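Lysyl oxidase (PDB 1W7C) probably oxidises primary amines, including lysine side chains, using a copper ion and a topaquinone cofactor. Local coordinates at residues R156-G161 / E240-M245; Y228-K233 / F250-K255; G191-N196 / F209-D214. One frame throughout, in Å; residues are numbered along the deposited sequence.

Contact 1. Residues R156-G161 / E240-M245; sequences RDVLEG and ELYEAM. With NAG (2-acetamido-2-deoxy-beta-D-glucopyranose), chain R.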
loop_
_atom_site.group_PDB
_atom_site.type_symbol
_atom_site.label_atom_id
_atom_site.label_comp_id
_atom_site.label_asym_id
_atom_site.label_seq_id
_atom_site.Cartn_x
_atom_site.Cartn_y
_atom_site.Cartn_z
ATOM N N ARG A 156 25.539 34.357 27.934
ATOM C CA ARG A 156 26.320 33.130 28.113
ATOM C C ARG A 156 25.979 32.502 29.465
ATOM O O ARG A 156 25.792 31.291 29.559
ATOM C CB ARG A 156 27.826 33.414 28.014
ATOM C CG ARG A 156 28.332 33.702 26.620
ATOM C CD ARG A 156 29.815 34.084 26.594
ATOM N NE ARG A 156 30.637 32.977 27.076
ATOM C CZ ARG A 156 30.988 31.927 26.343
ATOM N NH1 ARG A 156 30.635 31.852 25.071
ATOM N NH2 ARG A 156 31.714 30.957 26.879
ATOM N N ASP A 157 25.868 33.337 30.494
ATOM C CA ASP A 157 25.523 32.873 31.839
ATOM C C ASP A 157 24.085 32.333 31.905
ATOM O O ASP A 157 23.852 31.280 32.480
ATOM C CB ASP A 157 25.735 33.990 32.879
ATOM C CG ASP A 157 25.917 33.448 34.285
ATOM O OD1 ASP A 157 24.979 33.570 35.102
ATOM O OD2 ASP A 157 26.965 32.876 34.653
ATOM N N VAL A 158 23.142 33.048 31.296
ATOM C CA VAL A 158 21.742 32.616 31.220
ATOM C C VAL A 158 21.638 31.255 30.535
ATOM O O VAL A 158 21.016 30.320 31.054
ATOM C CB VAL A 158 20.869 33.636 30.439
ATOM C CG1 VAL A 158 19.497 33.050 30.107
ATOM C CG2 VAL A 158 20.702 34.929 31.245
ATOM N N LEU A 159 22.255 31.140 29.365
ATOM C CA LEU A 159 22.165 29.905 28.604
ATOM C C LEU A 159 22.780 28.717 29.358
ATOM O O LEU A 159 22.171 27.657 29.419
ATOM C CB LEU A 159 22.802 30.069 27.236
ATOM C CG LEU A 159 22.087 31.002 26.253
ATOM C CD1 LEU A 159 23.019 31.279 25.061
ATOM C CD2 LEU A 159 20.747 30.410 25.784
ATOM N N GLU A 160 23.971 28.878 29.927
ATOM C CA GLU A 160 24.605 27.776 30.654
ATOM C C GLU A 160 23.796 27.407 31.889
ATOM O O GLU A 160 23.637 26.239 32.201
ATOM C CB GLU A 160 26.055 28.104 31.036
ATOM C CG GLU A 160 26.762 26.924 31.695
ATOM C CD GLU A 160 28.264 27.041 31.712
ATOM O OE1 GLU A 160 28.769 28.176 31.718
ATOM O OE2 GLU A 160 28.938 25.992 31.728
ATOM N N GLY A 161 23.300 28.412 32.597
ATOM C CA GLY A 161 22.472 28.185 33.770
ATOM C C GLY A 161 21.212 27.391 33.491
ATOM O O GLY A 161 20.870 26.503 34.256
ATOM N N GLU A 240 16.279 41.084 32.316
ATOM C CA GLU A 240 15.082 40.630 33.025
ATOM C C GLU A 240 15.153 39.138 33.339
ATOM O O GLU A 240 14.808 38.714 34.446
ATOM C CB GLU A 240 13.814 40.905 32.219
ATOM C CG GLU A 240 12.540 40.642 33.009
ATOM C CD GLU A 240 11.262 40.787 32.196
ATOM O OE1 GLU A 240 11.320 40.926 30.965
ATOM O OE2 GLU A 240 10.180 40.738 32.804
ATOM N N LEU A 241 15.568 38.347 32.350
ATOM C CA LEU A 241 15.650 36.902 32.520
ATOM C C LEU A 241 16.746 36.545 33.518
ATOM O O LEU A 241 16.545 35.742 34.422
ATOM C CB LEU A 241 15.895 36.217 31.178
ATOM C CG LEU A 241 16.090 34.701 31.212
ATOM C CD1 LEU A 241 15.021 33.988 32.008
ATOM C CD2 LEU A 241 16.105 34.168 29.771
ATOM N N TYR A 242 17.894 37.193 33.385
ATOM C CA TYR A 242 18.993 36.976 34.317
ATOM C C TYR A 242 18.568 37.255 35.770
ATOM O O TYR A 242 18.886 36.471 36.671
ATOM C CB TYR A 242 20.206 37.831 33.934
ATOM C CG TYR A 242 21.366 37.647 34.875
ATOM C CD1 TYR A 242 21.559 38.524 35.952
ATOM C CD2 TYR A 242 22.255 36.588 34.720
ATOM C CE1 TYR A 242 22.611 38.352 36.842
ATOM C CE2 TYR A 242 23.322 36.412 35.610
ATOM C CZ TYR A 242 23.491 37.301 36.665
ATOM O OH TYR A 242 24.526 37.136 37.550
ATOM N N GLU A 243 17.826 38.340 35.986
ATOM C CA GLU A 243 17.416 38.749 37.336
ATOM C C GLU A 243 16.384 37.773 37.895
ATOM O O GLU A 243 16.437 37.410 39.054
ATOM C CB GLU A 243 16.853 40.182 37.334
ATOM C CG GLU A 243 17.848 41.243 37.805
ATOM C CD GLU A 243 17.734 42.561 37.051
ATOM O OE1 GLU A 243 18.762 43.268 36.945
ATOM O OE2 GLU A 243 16.626 42.900 36.572
ATOM N N ALA A 244 15.471 37.321 37.037
ATOM C CA ALA A 244 14.467 36.333 37.423
ATOM C C ALA A 244 15.129 35.047 37.886
ATOM O O ALA A 244 14.678 34.433 38.845
ATOM C CB ALA A 244 13.510 36.053 36.266
ATOM N N MET A 245 16.214 34.658 37.210
ATOM C CA MET A 245 16.941 33.430 37.522
ATOM C C MET A 245 17.639 33.448 38.881
ATOM O O MET A 245 18.006 32.389 39.391
ATOM C CB MET A 245 17.977 33.151 36.438
ATOM C CG MET A 245 17.383 32.614 35.171
ATOM S SD MET A 245 18.597 32.473 33.841
ATOM C CE MET A 245 19.736 31.245 34.535
HETATM C C1 NAG R . 31.617 33.989 22.311
HETATM C C2 NAG R . 32.552 33.899 21.077
HETATM C C3 NAG R . 33.916 33.304 21.440
HETATM C C4 NAG R . 34.488 34.025 22.654
HETATM C C5 NAG R . 33.461 34.082 23.780
HETATM C C6 NAG R . 34.044 34.833 24.973
HETATM C C7 NAG R . 31.637 33.502 18.811
HETATM C C8 NAG R . 31.136 32.453 17.853
HETATM N N2 NAG R . 31.928 33.078 20.045
HETATM O O3 NAG R . 34.833 33.417 20.364
HETATM O O4 NAG R . 35.654 33.373 23.112
HETATM O O5 NAG R . 32.277 34.714 23.329
HETATM O O6 NAG R . 33.031 35.544 25.642
HETATM O O7 NAG R . 31.744 34.667 18.437
#
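Two helices of a small alpha+beta domain, 153-163 and 238-246, pack on each other with V158 touching L241, Y242 and M245. Their axes here approach to 10.0 Å and cross at 48°. No hydrogen bond joins the two segments. V158 is the hub, and its two methyls divide the work. CG1 meets L241 CD2 at 3.6 Å and also lies against M245 SD. CG2 sits near the start of the tyrosine side chain, 4.0 Å from Y242 CB. M245 bends at its last torsion (chi3 63°), which brings CE over the backbone of the other helix. There CE is 3.8 Å from V158 O and also touches G161 CA. G161 has no side chain, and this leaves room for the methyl; a CB at that position would clash with it. At the outer side D157 comes to the rim of the tyrosine ring. Its OD1 lies in the ring plane, 3.3 Å from Y242 CE2, and the carboxylate is turned 56° from the ring. R156 points elsewhere, to the N-acetylglucosamine whose C5 lies 3.8 Å above the plane of the R156 guanidinium. R156 NH1 also forms a salt bridge with E168 and a hydrogen bond with N151 OD1. L159 and L241 both turn to F209 of the sheet beneath. The arrangement is that of two helices laid on one face of an antiparallel sheet, consistent with the N3 domain of copper amine oxidases.

Contact 2. Residues Y228-K233 / F250-K255; sequences YIYNNK and FVTLPK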
loop_
_atom_site.group_PDB
_atom_site.type_symbol
_atom_site.label_atom_id
_atom_site.label_comp_id
_atom_site.label_asym_id
_atom_site.label_seq_id
_atom_site.Cartn_x
_atom_site.Cartn_y
_atom_site.Cartn_z
ATOM N N TYR A 228 12.873 36.640 25.081
ATOM C CA TYR A 228 13.347 35.307 25.445
ATOM C C TYR A 228 12.194 34.573 26.091
ATOM O O TYR A 228 11.482 35.148 26.904
ATOM C CB TYR A 228 14.539 35.402 26.406
ATOM C CG TYR A 228 15.745 36.006 25.746
ATOM C CD1 TYR A 228 16.192 37.288 26.064
ATOM C CD2 TYR A 228 16.397 35.307 24.735
ATOM C CE1 TYR A 228 17.292 37.829 25.415
ATOM C CE2 TYR A 228 17.474 35.839 24.078
ATOM C CZ TYR A 228 17.925 37.096 24.416
ATOM O OH TYR A 228 19.021 37.588 23.740
ATOM N N ILE A 229 12.002 33.310 25.733
ATOM C CA ILE A 229 10.861 32.543 26.206
ATOM C C ILE A 229 11.384 31.239 26.779
ATOM O O ILE A 229 12.108 30.513 26.106
ATOM C CB ILE A 229 9.868 32.287 25.061
ATOM C CG1 ILE A 229 9.328 33.605 24.500
ATOM C CG2 ILE A 229 8.752 31.343 25.512
ATOM C CD1 ILE A 229 8.737 33.486 23.127
ATOM N N TYR A 230 11.000 30.950 28.022
ATOM C CA TYR A 230 11.472 29.767 28.725
ATOM C C TYR A 230 10.422 29.359 29.732
ATOM O O TYR A 230 9.888 30.200 30.453
ATOM C CB TYR A 230 12.825 30.034 29.399
ATOM C CG TYR A 230 13.346 28.840 30.175
ATOM C CD1 TYR A 230 14.019 27.802 29.536
ATOM C CD2 TYR A 230 13.144 28.743 31.546
ATOM C CE1 TYR A 230 14.483 26.723 30.239
ATOM C CE2 TYR A 230 13.611 27.664 32.264
ATOM C CZ TYR A 230 14.274 26.658 31.611
ATOM O OH TYR A 230 14.739 25.583 32.311
ATOM N N ASN A 231 10.093 28.066 29.759
ATOM C CA ASN A 231 9.043 27.547 30.640
ATOM C C ASN A 231 7.751 28.362 30.501
ATOM O O ASN A 231 7.107 28.698 31.481
ATOM C CB ASN A 231 9.532 27.496 32.096
ATOM C CG ASN A 231 8.567 26.774 33.021
ATOM O OD1 ASN A 231 7.834 25.859 32.605
ATOM N ND2 ASN A 231 8.574 27.170 34.307
ATOM N N ASN A 232 7.414 28.687 29.251
ATOM C CA ASN A 232 6.195 29.413 28.881
ATOM C C ASN A 232 6.058 30.828 29.455
ATOM O O ASN A 232 4.969 31.375 29.471
ATOM C CB ASN A 232 4.951 28.571 29.217
ATOM C CG ASN A 232 4.815 27.372 28.318
ATOM O OD1 ASN A 232 4.701 27.537 27.089
ATOM N ND2 ASN A 232 4.854 26.161 28.894
ATOM N N LYS A 233 7.185 31.395 29.868
ATOM C CA LYS A 233 7.261 32.760 30.367
ATOM C C LYS A 233 8.036 33.616 29.374
ATOM O O LYS A 233 8.972 33.162 28.769
ATOM C CB LYS A 233 7.919 32.780 31.749
ATOM C CG LYS A 233 7.110 31.996 32.781
ATOM C CD LYS A 233 7.564 32.267 34.206
ATOM C CE LYS A 233 6.910 31.312 35.213
ATOM N NZ LYS A 233 5.465 31.593 35.372
ATOM N N PHE A 250 12.537 30.703 41.204
ATOM C CA PHE A 250 12.702 30.435 39.767
ATOM C C PHE A 250 12.733 28.940 39.487
ATOM O O PHE A 250 13.503 28.208 40.107
ATOM C CB PHE A 250 13.975 31.078 39.192
ATOM C CG PHE A 250 14.058 30.995 37.697
ATOM C CD1 PHE A 250 13.382 31.912 36.904
ATOM C CD2 PHE A 250 14.777 29.973 37.083
ATOM C CE1 PHE A 250 13.426 31.810 35.513
ATOM C CE2 PHE A 250 14.826 29.864 35.705
ATOM C CZ PHE A 250 14.149 30.782 34.915
ATOM N N VAL A 251 11.933 28.512 38.508
ATOM C CA VAL A 251 11.853 27.112 38.109
ATOM C C VAL A 251 12.744 26.866 36.889
ATOM O O VAL A 251 12.542 27.459 35.831
ATOM C CB VAL A 251 10.384 26.700 37.824
ATOM C CG1 VAL A 251 10.304 25.274 37.262
ATOM C CG2 VAL A 251 9.542 26.831 39.111
ATOM N N THR A 252 13.744 26.013 37.072
ATOM C CA THR A 252 14.549 25.510 35.973
ATOM C C THR A 252 14.052 24.125 35.610
ATOM O O THR A 252 13.981 23.225 36.457
ATOM C CB THR A 252 16.018 25.464 36.362
ATOM O OG1 THR A 252 16.453 26.772 36.745
ATOM C CG2 THR A 252 16.888 25.114 35.165
ATOM N N LEU A 253 13.664 23.957 34.352
ATOM C CA LEU A 253 13.168 22.677 33.906
ATOM C C LEU A 253 14.317 21.665 33.777
ATOM O O LEU A 253 15.479 22.056 33.620
ATOM C CB LEU A 253 12.460 22.834 32.568
ATOM C CG LEU A 253 11.203 23.688 32.569
ATOM C CD1 LEU A 253 10.824 24.028 31.149
ATOM C CD2 LEU A 253 10.048 22.976 33.294
ATOM N N PRO A 254 13.997 20.375 33.866
ATOM C CA PRO A 254 15.020 19.333 33.751
ATOM C C PRO A 254 15.895 19.468 32.502
ATOM O O PRO A 254 15.408 19.699 31.391
ATOM C CB PRO A 254 14.198 18.039 33.723
ATOM C CG PRO A 254 12.963 18.380 34.507
ATOM C CD PRO A 254 12.663 19.805 34.123
ATOM N N LYS A 255 17.191 19.323 32.710
ATOM C CA LYS A 255 18.190 19.502 31.668
ATOM C C LYS A 255 18.471 18.183 30.955
ATOM O O LYS A 255 18.328 17.105 31.521
ATOM C CB LYS A 255 19.479 20.099 32.263
ATOM C CG LYS A 255 19.266 21.484 32.870
ATOM C CD LYS A 255 20.491 22.001 33.620
ATOM C CE LYS A 255 20.170 23.302 34.342
ATOM N NZ LYS A 255 21.247 23.662 35.293
HETATM O O HOH W 1 16.288 23.667 31.464
HETATM O O HOH W 2 10.543 29.263 34.941
#
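Y230 and L253 run alongside each other with their ends pointing opposite ways, the phenol end lying beside the leucine backbone. Y230 CG is anti to its own N (chi1 179°), which carries the ring out to the 250-255 loop. OH accepts a hydrogen bond from L253 N at 2.8 Å, with an N-H...O angle of 146°. The same OH donates to a water at 2.6 Å, close to the ring plane, and that water donates to L253 O. The phenol oxygen is thus tied to L253 N directly and to L253 O through the water. V251 O lies in the ring plane at the edge, 3.7 Å from Y230 CE2. F250 meets the ring obliquely through CZ. Y230 also opens a type I' turn, Y230 to K233, the tight two-residue turn of a beta hairpin that joins strands 224-230 and 233-235. N231, at i+1 of the turn, crosses L253, and its OD1 is 3.7 Å from L253 CD2. That oxygen is also hydrogen-bonded to N468 ND2. On the other branch, N231 ND2 donates to a second water at 2.9 Å, and this water donates to V251 O. At i+2, N232 packs on P520 of the second subunit.

Contact 3. Residues G191-N196 / F209-D214; sequences GTCNIN and FFFKFD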
loop_
_atom_site.group_PDB
_atom_site.type_symbol
_atom_site.label_atom_id
_atom_site.label_comp_id
_atom_site.label_asym_id
_atom_site.label_seq_id
_atom_site.Cartn_x
_atom_site.Cartn_y
_atom_site.Cartn_z
ATOM N N GLY A 191 13.116 31.451 17.347
ATOM C CA GLY A 191 14.256 30.561 17.316
ATOM C C GLY A 191 14.421 29.762 18.585
ATOM O O GLY A 191 13.697 29.978 19.573
ATOM N N THR A 192 15.336 28.794 18.522
ATOM C CA THR A 192 15.651 27.987 19.685
ATOM C C THR A 192 17.095 27.563 19.662
ATOM O O THR A 192 17.833 27.913 18.734
ATOM C CB THR A 192 14.705 26.758 19.764
ATOM O OG1 THR A 192 14.796 26.160 21.064
ATOM C CG2 THR A 192 15.093 25.660 18.750
ATOM N N CYS A 193 17.492 26.810 20.683
ATOM C CA CYS A 193 18.829 26.252 20.759
ATOM C C CYS A 193 18.761 24.737 20.955
ATOM O O CYS A 193 17.863 24.222 21.628
ATOM C CB CYS A 193 19.612 26.865 21.931
ATOM S SG CYS A 193 19.816 28.652 21.875
ATOM N N ASN A 194 19.727 24.037 20.370
ATOM C CA ASN A 194 19.829 22.593 20.482
ATOM C C ASN A 194 21.253 22.230 20.881
ATOM O O ASN A 194 22.209 22.938 20.514
ATOM C CB ASN A 194 19.512 21.910 19.142
ATOM C CG ASN A 194 18.094 22.161 18.677
ATOM O OD1 ASN A 194 17.699 23.306 18.446
ATOM N ND2 ASN A 194 17.337 21.086 18.480
ATOM N N ILE A 195 21.414 21.145 21.622
ATOM C CA ILE A 195 22.749 20.705 22.032
ATOM C C ILE A 195 23.526 20.215 20.790
ATOM O O ILE A 195 22.968 19.516 19.949
ATOM C CB ILE A 195 22.651 19.570 23.088
ATOM C CG1 ILE A 195 21.796 19.983 24.304
ATOM C CG2 ILE A 195 24.041 19.097 23.488
ATOM C CD1 ILE A 195 22.373 21.056 25.146
ATOM N N ASN A 196 24.799 20.577 20.680
ATOM C CA ASN A 196 25.630 20.090 19.580
ATOM C C ASN A 196 25.920 18.614 19.767
ATOM O O ASN A 196 26.187 18.163 20.881
ATOM C CB ASN A 196 26.998 20.792 19.516
ATOM C CG ASN A 196 26.913 22.267 19.241
ATOM O OD1 ASN A 196 25.916 22.776 18.732
ATOM N ND2 ASN A 196 27.989 22.973 19.562
ATOM N N PHE A 209 14.819 26.402 25.217
ATOM C CA PHE A 209 15.094 27.839 25.289
ATOM C C PHE A 209 14.716 28.482 23.964
ATOM O O PHE A 209 15.207 28.070 22.923
ATOM C CB PHE A 209 16.562 28.102 25.584
ATOM C CG PHE A 209 16.862 29.547 25.775
ATOM C CD1 PHE A 209 16.617 30.141 26.980
ATOM C CD2 PHE A 209 17.284 30.336 24.716
ATOM C CE1 PHE A 209 16.851 31.469 27.156
ATOM C CE2 PHE A 209 17.507 31.693 24.890
ATOM C CZ PHE A 209 17.286 32.252 26.111
ATOM N N PHE A 210 13.844 29.476 24.000
ATOM C CA PHE A 210 13.318 30.114 22.795
ATOM C C PHE A 210 13.558 31.625 22.815
ATOM O O PHE A 210 13.789 32.231 23.859
ATOM C CB PHE A 210 11.810 29.851 22.676
ATOM C CG PHE A 210 11.445 28.383 22.770
ATOM C CD1 PHE A 210 10.967 27.854 23.955
ATOM C CD2 PHE A 210 11.681 27.517 21.698
ATOM C CE1 PHE A 210 10.686 26.504 24.054
ATOM C CE2 PHE A 210 11.364 26.172 21.790
ATOM C CZ PHE A 210 10.894 25.660 22.961
ATOM N N PHE A 211 13.449 32.226 21.646
ATOM C CA PHE A 211 13.583 33.646 21.494
ATOM C C PHE A 211 12.841 34.136 20.259
ATOM O O PHE A 211 12.427 33.353 19.409
ATOM C CB PHE A 211 15.069 34.064 21.451
ATOM C CG PHE A 211 15.894 33.258 20.504
ATOM C CD1 PHE A 211 16.008 33.622 19.169
ATOM C CD2 PHE A 211 16.587 32.141 20.948
ATOM C CE1 PHE A 211 16.760 32.848 18.281
ATOM C CE2 PHE A 211 17.329 31.373 20.079
ATOM C CZ PHE A 211 17.439 31.732 18.747
ATOM N N LYS A 212 12.687 35.449 20.195
ATOM C CA LYS A 212 11.963 36.126 19.130
ATOM C C LYS A 212 12.694 37.405 18.819
ATOM O O LYS A 212 13.060 38.145 19.727
ATOM C CB LYS A 212 10.529 36.441 19.539
ATOM C CG LYS A 212 9.665 37.021 18.414
ATOM C CD LYS A 212 8.347 37.563 18.950
ATOM C CE LYS A 212 7.479 38.124 17.851
ATOM N NZ LYS A 212 6.222 38.763 18.335
ATOM N N PHE A 213 12.897 37.674 17.535
ATOM C CA PHE A 213 13.595 38.878 17.100
ATOM C C PHE A 213 12.908 39.554 15.928
ATOM O O PHE A 213 12.141 38.948 15.200
ATOM C CB PHE A 213 15.082 38.607 16.806
ATOM C CG PHE A 213 15.336 37.576 15.731
ATOM C CD1 PHE A 213 15.634 37.968 14.444
ATOM C CD2 PHE A 213 15.320 36.201 16.021
ATOM C CE1 PHE A 213 15.919 37.026 13.469
ATOM C CE2 PHE A 213 15.592 35.251 15.037
ATOM C CZ PHE A 213 15.886 35.665 13.767
ATOM N N ASP A 214 13.126 40.854 15.846
ATOM C CA ASP A 214 12.691 41.689 14.748
ATOM C C ASP A 214 13.887 41.870 13.816
ATOM O O ASP A 214 14.965 42.344 14.231
ATOM C CB ASP A 214 12.233 43.045 15.264
ATOM C CG ASP A 214 11.651 43.890 14.177
ATOM O OD1 ASP A 214 12.359 44.172 13.222
ATOM O OD2 ASP A 214 10.501 44.359 14.221
#
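F211 lays its ring over G191. In the five-stranded antiparallel sheet, G191 of strand 187-195 and F211 of strand 209-214 form a hydrogen-bonded pair, the cross-strand aromatic-glycine pair known as aromatic rescue of glycine. From CB, which touches the Y228 ring, CG takes the crowded position between backbone N and carbonyl carbon (chi1 49°). This turns the ring across to strand 187-195. CD1 and CD2 lie over the glycine, CD2 being 3.9 Å from G191 O. CE1 goes deepest, 3.5 Å from G191 CA. G191 CA makes a CH-pi contact with the ring, 25° off its normal. CZ at the tip is 3.6 Å from G191 C. CE2 reaches on to T192 N, and at its edge stands C193 SG, half of the disulfide with C172. G191 can lie this close because it has no CB; one there would run into CE1. L146 and L150 of helix 136-150 also touch the ring. With an alanine in place of F211, G191 would probably lose its ring cover, C193 SG one of its two aromatic neighbours, and a gap would open beside L146 and L150. G191 and F211 are joined by two backbone bonds, G191 N to F211 O at 2.9 Å and F211 N to G191 O at 3.1 Å. The sulfur of C193 also meets the F209 ring obliquely. T192 OG1 lies beside the F210 ring. It donates to F209 O at 2.7 Å, from 40° out of the carbonyl plane, and C193 N adds a weak bond of 3.4 Å to the same F209 O.

Overall arrangement
The three contacts are neighbours in one alpha+beta unit, with centres 10 Å (1 and 2), 14 Å (1 and 3) and 13 Å (2 and 3) apart. F209 of contact 3 links to contact 1: its CE2 is 3.6 Å from L159 CD2 and its CE1 is 3.8 Å from L241 CD2. Contacts 2 and 3 share the sheet, where I229 N probably bonds to F210 O at 2.8 Å. Contacts 1 and 2 meet where K255 NZ lies 3.0 Å from G161 O and where M245 packs on F250. All three lie away from the copper and topaquinone site. The N-acetylglucosamine of the N151 glycosylation site lies beside R156 in contact 1.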